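Local atomic coordinates of adherence and virulence protein A (Streptococcus pneumoniae, PDB entry 6PON), a protein that binds fibronectin and probably helps pneumococci adhere to host tissue during infection. Residues I119-G124 / S152-L157; L87-E92 / H113-L118; P232-T237 / S256-T261. All blocks are in the same frame, centred on the assembly; numbering follows the deposited sequence.

Interaction 1: residues I119-G124 / S152-L157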
loop_
_atom_site.group_PDB
_atom_site.type_symbol
_atom_site.label_atom_id
_atom_site.label_comp_id
_atom_site.label_asym_id
_atom_site.label_seq_id
_atom_site.Cartn_x
_atom_site.Cartn_y
_atom_site.Cartn_z
ATOM N N ILE B 119 -24.451 21.598 22.415
ATOM C CA ILE B 119 -23.404 20.584 22.330
ATOM C C ILE B 119 -24.010 19.213 22.593
ATOM O O ILE B 119 -24.677 19.014 23.619
ATOM C CB ILE B 119 -22.278 20.832 23.348
ATOM C CG1 ILE B 119 -21.685 22.236 23.220
ATOM C CG2 ILE B 119 -21.214 19.728 23.232
ATOM C CD1 ILE B 119 -20.620 22.555 24.294
ATOM N N ILE B 120 -23.739 18.253 21.701
ATOM C CA ILE B 120 -24.076 16.858 21.955
ATOM C C ILE B 120 -22.780 16.062 22.035
ATOM O O ILE B 120 -21.918 16.176 21.160
ATOM C CB ILE B 120 -25.037 16.264 20.900
ATOM C CG1 ILE B 120 -25.336 14.800 21.230
ATOM C CG2 ILE B 120 -24.488 16.382 19.450
ATOM C CD1 ILE B 120 -26.343 14.141 20.293
ATOM N N GLU B 121 -22.639 15.287 23.107
ATOM C CA GLU B 121 -21.531 14.369 23.311
ATOM C C GLU B 121 -22.100 12.963 23.258
ATOM O O GLU B 121 -22.977 12.618 24.059
ATOM C CB GLU B 121 -20.852 14.604 24.658
ATOM C CG GLU B 121 -20.445 16.039 24.924
ATOM C CD GLU B 121 -20.059 16.232 26.374
ATOM O OE1 GLU B 121 -20.207 15.240 27.137
ATOM O OE2 GLU B 121 -19.609 17.346 26.743
ATOM N N ILE B 122 -21.611 12.170 22.315
ATOM C CA ILE B 122 -22.070 10.802 22.128
ATOM C C ILE B 122 -20.960 9.916 22.674
ATOM O O ILE B 122 -20.007 9.570 21.975
ATOM C CB ILE B 122 -22.398 10.515 20.673
ATOM C CG1 ILE B 122 -23.491 11.486 20.231
ATOM C CG2 ILE B 122 -22.857 9.082 20.510
ATOM C CD1 ILE B 122 -23.613 11.628 18.748
ATOM N N MET B 123 -21.090 9.562 23.952
ATOM C CA MET B 123 -20.068 8.897 24.754
ATOM C C MET B 123 -20.676 7.756 25.544
ATOM O O MET B 123 -20.463 7.627 26.751
ATOM C CB MET B 123 -19.404 9.873 25.726
ATOM C CG MET B 123 -18.861 11.149 25.084
ATOM S SD MET B 123 -17.265 10.842 24.328
ATOM C CE MET B 123 -17.019 12.338 23.382
ATOM N N GLY B 124 -21.478 6.932 24.880
ATOM C CA GLY B 124 -22.090 5.796 25.535
ATOM C C GLY B 124 -22.807 6.155 26.822
ATOM O O GLY B 124 -23.715 6.991 26.825
ATOM N N SER B 152 -15.940 12.756 40.415
ATOM C CA SER B 152 -16.450 13.364 39.191
ATOM C C SER B 152 -15.357 14.172 38.492
ATOM O O SER B 152 -14.648 14.965 39.118
ATOM C CB SER B 152 -17.669 14.244 39.492
ATOM O OG SER B 152 -17.435 15.117 40.588
ATOM N N TYR B 153 -15.215 13.955 37.185
ATOM C CA TYR B 153 -14.290 14.766 36.398
ATOM C C TYR B 153 -14.815 16.187 36.241
ATOM O O TYR B 153 -14.051 17.156 36.307
ATOM C CB TYR B 153 -14.067 14.106 35.037
ATOM C CG TYR B 153 -13.096 14.808 34.119
ATOM C CD1 TYR B 153 -11.726 14.646 34.271
ATOM C CD2 TYR B 153 -13.549 15.612 33.077
ATOM C CE1 TYR B 153 -10.823 15.275 33.424
ATOM C CE2 TYR B 153 -12.652 16.247 32.215
ATOM C CZ TYR B 153 -11.283 16.070 32.398
ATOM O OH TYR B 153 -10.378 16.696 31.562
ATOM N N ARG B 154 -16.123 16.328 36.060
ATOM C CA ARG B 154 -16.728 17.630 35.846
ATOM C C ARG B 154 -18.116 17.626 36.452
ATOM O O ARG B 154 -18.750 16.578 36.614
ATOM C CB ARG B 154 -16.806 17.978 34.360
ATOM C CG ARG B 154 -17.431 16.872 33.533
ATOM C CD ARG B 154 -17.397 17.172 32.046
ATOM N NE ARG B 154 -18.171 16.164 31.340
ATOM C CZ ARG B 154 -18.594 16.264 30.085
ATOM N NH1 ARG B 154 -18.320 17.340 29.362
ATOM N NH2 ARG B 154 -19.310 15.282 29.560
ATOM N N THR B 155 -18.595 18.806 36.776
ATOM C CA THR B 155 -19.947 18.943 37.277
ATOM C C THR B 155 -20.820 19.375 36.104
ATOM O O THR B 155 -20.519 20.369 35.430
ATOM C CB THR B 155 -19.986 19.921 38.454
ATOM O OG1 THR B 155 -19.186 19.395 39.527
ATOM C CG2 THR B 155 -21.389 20.101 38.957
ATOM N N LEU B 156 -21.866 18.598 35.824
ATOM C CA LEU B 156 -22.776 18.893 34.720
ATOM C C LEU B 156 -24.068 19.422 35.323
ATOM O O LEU B 156 -25.045 18.699 35.501
ATOM C CB LEU B 156 -23.013 17.673 33.837
ATOM C CG LEU B 156 -21.743 17.232 33.111
ATOM C CD1 LEU B 156 -22.056 16.202 32.062
ATOM C CD2 LEU B 156 -21.038 18.425 32.496
ATOM N N LEU B 157 -24.064 20.712 35.636
ATOM C CA LEU B 157 -25.215 21.327 36.276
ATOM C C LEU B 157 -25.343 22.744 35.748
ATOM O O LEU B 157 -24.327 23.364 35.410
ATOM C CB LEU B 157 -25.076 21.332 37.811
ATOM C CG LEU B 157 -25.145 20.014 38.611
ATOM C CD1 LEU B 157 -24.702 20.232 40.050
ATOM C CD2 LEU B 157 -26.556 19.398 38.608
#

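Interaction 2: residues L87-E92 / H113-L118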
loop_
_atom_site.group_PDB
_atom_site.type_symbol
_atom_site.label_atom_id
_atom_site.label_comp_id
_atom_site.label_asym_id
_atom_site.label_seq_id
_atom_site.Cartn_x
_atom_site.Cartn_y
_atom_site.Cartn_z
ATOM N N LEU B 87 -30.979 31.703 15.214
ATOM C CA LEU B 87 -30.332 31.515 13.929
ATOM C C LEU B 87 -29.168 30.549 14.115
ATOM O O LEU B 87 -28.413 30.651 15.086
ATOM C CB LEU B 87 -29.838 32.849 13.365
ATOM C CG LEU B 87 -28.913 32.722 12.152
ATOM C CD1 LEU B 87 -29.715 32.303 10.928
ATOM C CD2 LEU B 87 -28.127 33.998 11.881
ATOM N N ILE B 88 -29.044 29.590 13.207
ATOM C CA ILE B 88 -28.003 28.576 13.309
ATOM C C ILE B 88 -26.766 29.109 12.604
ATOM O O ILE B 88 -26.756 29.264 11.382
ATOM C CB ILE B 88 -28.466 27.239 12.727
ATOM C CG1 ILE B 88 -29.534 26.634 13.639
ATOM C CG2 ILE B 88 -27.290 26.279 12.600
ATOM C CD1 ILE B 88 -30.192 25.418 13.090
ATOM N N GLU B 89 -25.718 29.397 13.371
ATOM C CA GLU B 89 -24.580 30.086 12.779
ATOM C C GLU B 89 -23.530 29.139 12.221
ATOM O O GLU B 89 -22.988 29.399 11.145
ATOM C CB GLU B 89 -23.958 31.032 13.801
ATOM C CG GLU B 89 -24.725 32.347 13.853
ATOM C CD GLU B 89 -24.256 33.271 14.946
ATOM O OE1 GLU B 89 -23.571 32.803 15.888
ATOM O OE2 GLU B 89 -24.582 34.475 14.851
ATOM N N SER B 90 -23.254 28.036 12.915
ATOM C CA SER B 90 -22.250 27.078 12.487
ATOM C C SER B 90 -22.588 25.723 13.096
ATOM O O SER B 90 -23.214 25.651 14.160
ATOM C CB SER B 90 -20.852 27.512 12.924
ATOM O OG SER B 90 -20.743 27.441 14.337
ATOM N N ILE B 91 -22.177 24.648 12.413
ATOM C CA ILE B 91 -22.342 23.292 12.925
ATOM C C ILE B 91 -21.015 22.574 12.738
ATOM O O ILE B 91 -20.564 22.383 11.604
ATOM C CB ILE B 91 -23.478 22.525 12.224
ATOM C CG1 ILE B 91 -24.822 23.217 12.441
ATOM C CG2 ILE B 91 -23.554 21.087 12.731
ATOM C CD1 ILE B 91 -25.923 22.626 11.610
ATOM N N GLU B 92 -20.399 22.160 13.844
ATOM C CA GLU B 92 -18.998 21.768 13.813
ATOM C C GLU B 92 -18.780 20.514 14.642
ATOM O O GLU B 92 -19.236 20.430 15.789
ATOM C CB GLU B 92 -18.083 22.897 14.331
ATOM C CG GLU B 92 -18.205 24.246 13.598
ATOM C CD GLU B 92 -17.792 24.174 12.130
ATOM O OE1 GLU B 92 -17.150 23.175 11.730
ATOM O OE2 GLU B 92 -18.122 25.108 11.366
ATOM N N HIS B 113 -28.929 41.080 21.754
ATOM C CA HIS B 113 -28.322 39.923 21.095
ATOM C C HIS B 113 -27.685 38.991 22.131
ATOM O O HIS B 113 -27.013 39.441 23.067
ATOM C CB HIS B 113 -27.302 40.458 20.068
ATOM C CG HIS B 113 -26.407 39.433 19.435
ATOM N ND1 HIS B 113 -25.567 39.753 18.390
ATOM C CD2 HIS B 113 -26.186 38.119 19.697
ATOM C CE1 HIS B 113 -24.878 38.680 18.028
ATOM N NE2 HIS B 113 -25.233 37.674 18.808
ATOM N N ILE B 114 -27.929 37.686 21.976
ATOM C CA ILE B 114 -27.324 36.649 22.801
ATOM C C ILE B 114 -26.734 35.595 21.871
ATOM O O ILE B 114 -27.146 35.461 20.717
ATOM C CB ILE B 114 -28.336 35.997 23.772
ATOM C CG1 ILE B 114 -29.495 35.358 23.003
ATOM C CG2 ILE B 114 -28.898 37.014 24.732
ATOM C CD1 ILE B 114 -29.303 33.883 22.742
ATOM N N GLN B 115 -25.770 34.830 22.396
ATOM C CA GLN B 115 -25.187 33.693 21.690
ATOM C C GLN B 115 -25.103 32.484 22.617
ATOM O O GLN B 115 -24.894 32.621 23.823
ATOM C CB GLN B 115 -23.780 33.993 21.160
ATOM C CG GLN B 115 -23.691 34.251 19.654
ATOM C CD GLN B 115 -22.248 34.149 19.090
ATOM O OE1 GLN B 115 -21.264 34.431 19.783
ATOM N NE2 GLN B 115 -22.133 33.728 17.831
ATOM N N ALA B 116 -25.244 31.290 22.043
ATOM C CA ALA B 116 -25.119 30.074 22.832
ATOM C C ALA B 116 -24.669 28.937 21.930
ATOM O O ALA B 116 -24.810 28.994 20.705
ATOM C CB ALA B 116 -26.444 29.722 23.537
ATOM N N THR B 117 -24.128 27.894 22.547
ATOM C CA THR B 117 -23.656 26.714 21.828
ATOM C C THR B 117 -24.425 25.495 22.318
ATOM O O THR B 117 -24.460 25.224 23.524
ATOM C CB THR B 117 -22.162 26.481 22.039
ATOM O OG1 THR B 117 -21.443 27.707 21.854
ATOM C CG2 THR B 117 -21.653 25.421 21.053
ATOM N N LEU B 118 -25.047 24.773 21.395
ATOM C CA LEU B 118 -25.745 23.538 21.720
ATOM C C LEU B 118 -24.795 22.392 21.402
ATOM O O LEU B 118 -24.357 22.258 20.259
ATOM C CB LEU B 118 -27.051 23.428 20.932
ATOM C CG LEU B 118 -27.908 22.171 21.117
ATOM C CD1 LEU B 118 -28.444 22.061 22.534
ATOM C CD2 LEU B 118 -29.030 22.153 20.098
#

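Interaction 3: residues P232-T237 / S256-T261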
loop_
_atom_site.group_PDB
_atom_site.type_symbol
_atom_site.label_atom_id
_atom_site.label_comp_id
_atom_site.label_asym_id
_atom_site.label_seq_id
_atom_site.Cartn_x
_atom_site.Cartn_y
_atom_site.Cartn_z
ATOM N N PRO B 232 13.856 0.794 -17.688
ATOM C CA PRO B 232 15.260 0.864 -17.256
ATOM C C PRO B 232 15.653 2.269 -16.808
ATOM O O PRO B 232 15.397 3.256 -17.500
ATOM C CB PRO B 232 16.035 0.430 -18.506
ATOM C CG PRO B 232 15.034 -0.243 -19.381
ATOM C CD PRO B 232 13.733 0.423 -19.103
ATOM N N CYS B 233 16.269 2.357 -15.627
ATOM C CA CYS B 233 16.801 3.620 -15.127
ATOM C C CYS B 233 18.104 3.374 -14.381
ATOM O O CYS B 233 18.319 2.304 -13.807
ATOM C CB CYS B 233 15.842 4.339 -14.158
ATOM S SG CYS B 233 14.147 4.479 -14.710
ATOM N N LEU B 234 18.958 4.389 -14.376
ATOM C CA LEU B 234 20.077 4.423 -13.448
ATOM C C LEU B 234 19.608 4.821 -12.048
ATOM O O LEU B 234 18.511 5.349 -11.853
ATOM C CB LEU B 234 21.138 5.404 -13.931
ATOM C CG LEU B 234 21.831 5.005 -15.233
ATOM C CD1 LEU B 234 22.298 6.241 -15.928
ATOM C CD2 LEU B 234 23.017 4.066 -14.996
ATOM N N THR B 235 20.455 4.547 -11.062
ATOM C CA THR B 235 20.307 5.124 -9.731
ATOM C C THR B 235 21.596 5.872 -9.401
ATOM O O THR B 235 22.508 5.975 -10.233
ATOM C CB THR B 235 19.991 4.056 -8.672
ATOM O OG1 THR B 235 21.146 3.243 -8.451
ATOM C CG2 THR B 235 18.850 3.154 -9.104
ATOM N N GLU B 236 21.676 6.366 -8.160
ATOM C CA GLU B 236 22.850 7.115 -7.719
ATOM C C GLU B 236 24.125 6.296 -7.875
ATOM O O GLU B 236 25.139 6.800 -8.370
ATOM C CB GLU B 236 22.690 7.558 -6.263
ATOM C CG GLU B 236 21.372 8.221 -5.908
ATOM C CD GLU B 236 21.196 9.600 -6.523
ATOM O OE1 GLU B 236 21.267 10.613 -5.794
ATOM O OE2 GLU B 236 20.972 9.692 -7.747
ATOM N N THR B 237 24.090 5.024 -7.470
ATOM C CA THR B 237 25.266 4.162 -7.484
ATOM C C THR B 237 25.080 2.905 -8.331
ATOM O O THR B 237 25.976 2.044 -8.367
ATOM C CB THR B 237 25.618 3.755 -6.049
ATOM O OG1 THR B 237 24.558 2.938 -5.534
ATOM C CG2 THR B 237 25.752 4.995 -5.142
ATOM N N SER B 256 19.701 -3.191 -22.221
ATOM C CA SER B 256 20.997 -3.210 -22.886
ATOM C C SER B 256 21.627 -1.826 -22.897
ATOM O O SER B 256 22.801 -1.664 -22.549
ATOM C CB SER B 256 20.838 -3.741 -24.316
ATOM O OG SER B 256 21.769 -3.127 -25.219
ATOM N N ASP B 257 20.863 -0.814 -23.311
ATOM C CA ASP B 257 21.372 0.551 -23.322
ATOM C C ASP B 257 21.713 1.019 -21.915
ATOM O O ASP B 257 22.699 1.738 -21.713
ATOM C CB ASP B 257 20.338 1.500 -23.936
ATOM C CG ASP B 257 20.079 1.246 -25.415
ATOM O OD1 ASP B 257 20.604 0.262 -25.994
ATOM O OD2 ASP B 257 19.314 2.046 -25.993
ATOM N N LEU B 258 20.882 0.657 -20.936
ATOM C CA LEU B 258 21.159 1.030 -19.548
ATOM C C LEU B 258 22.500 0.453 -19.086
ATOM O O LEU B 258 23.351 1.171 -18.539
ATOM C CB LEU B 258 20.006 0.562 -18.645
ATOM C CG LEU B 258 20.263 0.530 -17.133
ATOM C CD1 LEU B 258 20.507 1.925 -16.617
ATOM C CD2 LEU B 258 19.100 -0.105 -16.354
ATOM N N LEU B 259 22.725 -0.838 -19.340
ATOM C CA LEU B 259 23.934 -1.496 -18.856
ATOM C C LEU B 259 25.173 -1.111 -19.673
ATOM O O LEU B 259 26.241 -0.890 -19.097
ATOM C CB LEU B 259 23.709 -3.007 -18.855
ATOM C CG LEU B 259 22.692 -3.453 -17.811
ATOM C CD1 LEU B 259 22.518 -4.948 -17.841
ATOM C CD2 LEU B 259 23.132 -2.995 -16.415
ATOM N N ASP B 260 25.050 -0.996 -21.005
ATOM C CA ASP B 260 26.160 -0.472 -21.813
ATOM C C ASP B 260 26.652 0.851 -21.246
ATOM O O ASP B 260 27.861 1.076 -21.110
ATOM C CB ASP B 260 25.743 -0.272 -23.281
ATOM C CG ASP B 260 25.660 -1.581 -24.074
ATOM O OD1 ASP B 260 26.021 -2.651 -23.531
ATOM O OD2 ASP B 260 25.240 -1.539 -25.253
ATOM N N THR B 261 25.709 1.719 -20.865
ATOM C CA THR B 261 26.051 3.032 -20.337
ATOM C C THR B 261 26.643 2.924 -18.939
ATOM O O THR B 261 27.636 3.592 -18.624
ATOM C CB THR B 261 24.800 3.917 -20.330
ATOM O OG1 THR B 261 24.305 4.051 -21.666
ATOM C CG2 THR B 261 25.101 5.290 -19.734
#

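Interaction 1: residues I119-G124 / S152-L157
Arg154 reaches out of the loop between strand 139-142 and helix 178-187 and meets the carboxylate of Glu121, at the end of strand 113-121, edge to edge, the two side chains coming from opposite directions. The charged contact is a salt bridge of the end-on, two-point kind. NH2 of Arg154 donates to OE1 of Glu121 over 2.6 Å, with an N-H...O angle of 172°, and NH1 of Arg154 donates to OE2 of Glu121 at 2.9 Å, nearly as straight. Both oxygens offer the lone pair on the syn side, and the carboxylate and guanidinium planes lie only 11° apart, so the two groups form a nearly coplanar pair joined by two hydrogen bonds. Such a pairing fixes the rotation of both ends. Long side chains bridge a wide gap here, for the closest pair of CA atoms, those of Glu121 and Leu156, is 12.3 Å apart. The arginine spans its share because its chain is extended from CG to NE.

Within the loop, CD2 of Leu156 backs the arginine, lying 3.8 Å above one face of the Arg154 guanidinium, near its margin, while Glu121 keeps to the edge.

Further hydrogen bonds tie both partners down. Tyr162 OH bonds to OE2 of Glu121, and NH1 of Arg154 also donates to the carbonyl oxygen of Ile163; these second partners help hold both groups in place. Pro165 packs against Glu121. The arrangement is that of a bidentate Arg-carboxylate salt bridge pinning a long loop to the five-stranded antiparallel sheet of this NFACT-family domain.

Interaction 2: residues L87-E92 / H113-L118
The carboxylate of Glu89 and the amide of Gln115 meet steeply, their planes 73° apart, and one hydrogen bond joins them. NE2 of Gln115 donates to OE1 of Glu89 over 2.6 Å, and that oxygen lies in the amide plane. Seen from the glutamate, the amide nitrogen arrives at the syn lone pair of OE1, on the side of OE2. The N-H...O angle of 146° makes this a bent bond despite its short length.

The side chains cross at about a right angle, each extended beyond CG. Gln115 gets there with a first torsion of -104°, well away from a staggered value, which swings its amide toward Glu89. The other carboxylate oxygen, OE2 of Glu89, is bonded to Ser105 OG, so each oxygen has a partner. His113 comes near as well, its NE2 5.1 Å from OE2 of Glu89, too far for a bond.

A classic beta bulge sets Glu89 and Ser90 together opposite Thr103 at this point of strand 87-93. Strand 99-107 runs between strands 87-93 and 113-121 and is antiparallel to each, so the bond reaches across an intervening strand. Among the neighbours, Gln115 also touches Lys134 in the loop after strand 128-133, while Ile88 and Leu118 pack against strand 34-41 of the four-stranded sheet.

Interaction 3: residues P232-T237 / S256-T261
Leu258 of helix 255-263 presses its isobutyl group into the short run Pro232-Leu234, and every close contact here passes through it. Both of its methyls, CD1 and CD2 of Leu258, touch the carbonyl oxygen of Cys233 at 3.6 Å, a plain van der Waals contact, and each has a further partner to one side of that peptide. CD1 of Leu258 lies 3.6 Å from CG of Leu234, with CD2 of Leu234 just beyond, and the two leucine side chains lie alongside each other, pointing opposite ways. CD2 of Leu258 also rests 3.8 Å from CB of Pro232. Cys233 offers only backbone, since its CB points away from the helix. Leu258 reaches the strand with CG anti to its backbone N (chi1 165°).

No hydrogen bond crosses between the segments, so the helix lies against the strand by van der Waals packing, mostly apolar, as one side of a small alpha+beta unit. Strand 233-235 is the central strand of a three-stranded antiparallel sheet, flanked by strands 239-240 and 247-248, and the backbone CA atoms of Pro232 and Leu258 come within 6.3 Å.

Around this first shell, Phe239 of edge strand 239-240 touches both Leu258 and Leu259, and Phe252 meets Leu234 and Thr261. In the helix itself, OG1 of Thr261 donates to the carbonyl oxygen of Asp257 at 2.8 Å; that oxygen also receives the regular helical bond from Thr261 N. Leu258 also packs against Phe7 of the second subunit, and Asp260 of the same helix is hydrogen-bonded by Thr62 OG1, Gln63 N and Gln60 NE2 of that subunit.

Interactions 1 and 2 share strand 113-121 of the five-stranded sheet, and their centres lie 19 Å apart. Interaction 2 is a surface contact spanning two strands with a middle one between, held by a single amide-to-carboxylate hydrogen bond; interaction 1, partly buried, brings an outlying loop to the end of the shared strand with a two-point salt bridge. Interaction 3 stands apart, its centre about 64 Å from either of the others and on the opposite side of the chain's centre. It is buried and held by van der Waals packing, with no hydrogen bond across its segments, joining a different, smaller sheet to a helix that also meets the second subunit, which neither of the other contacts does.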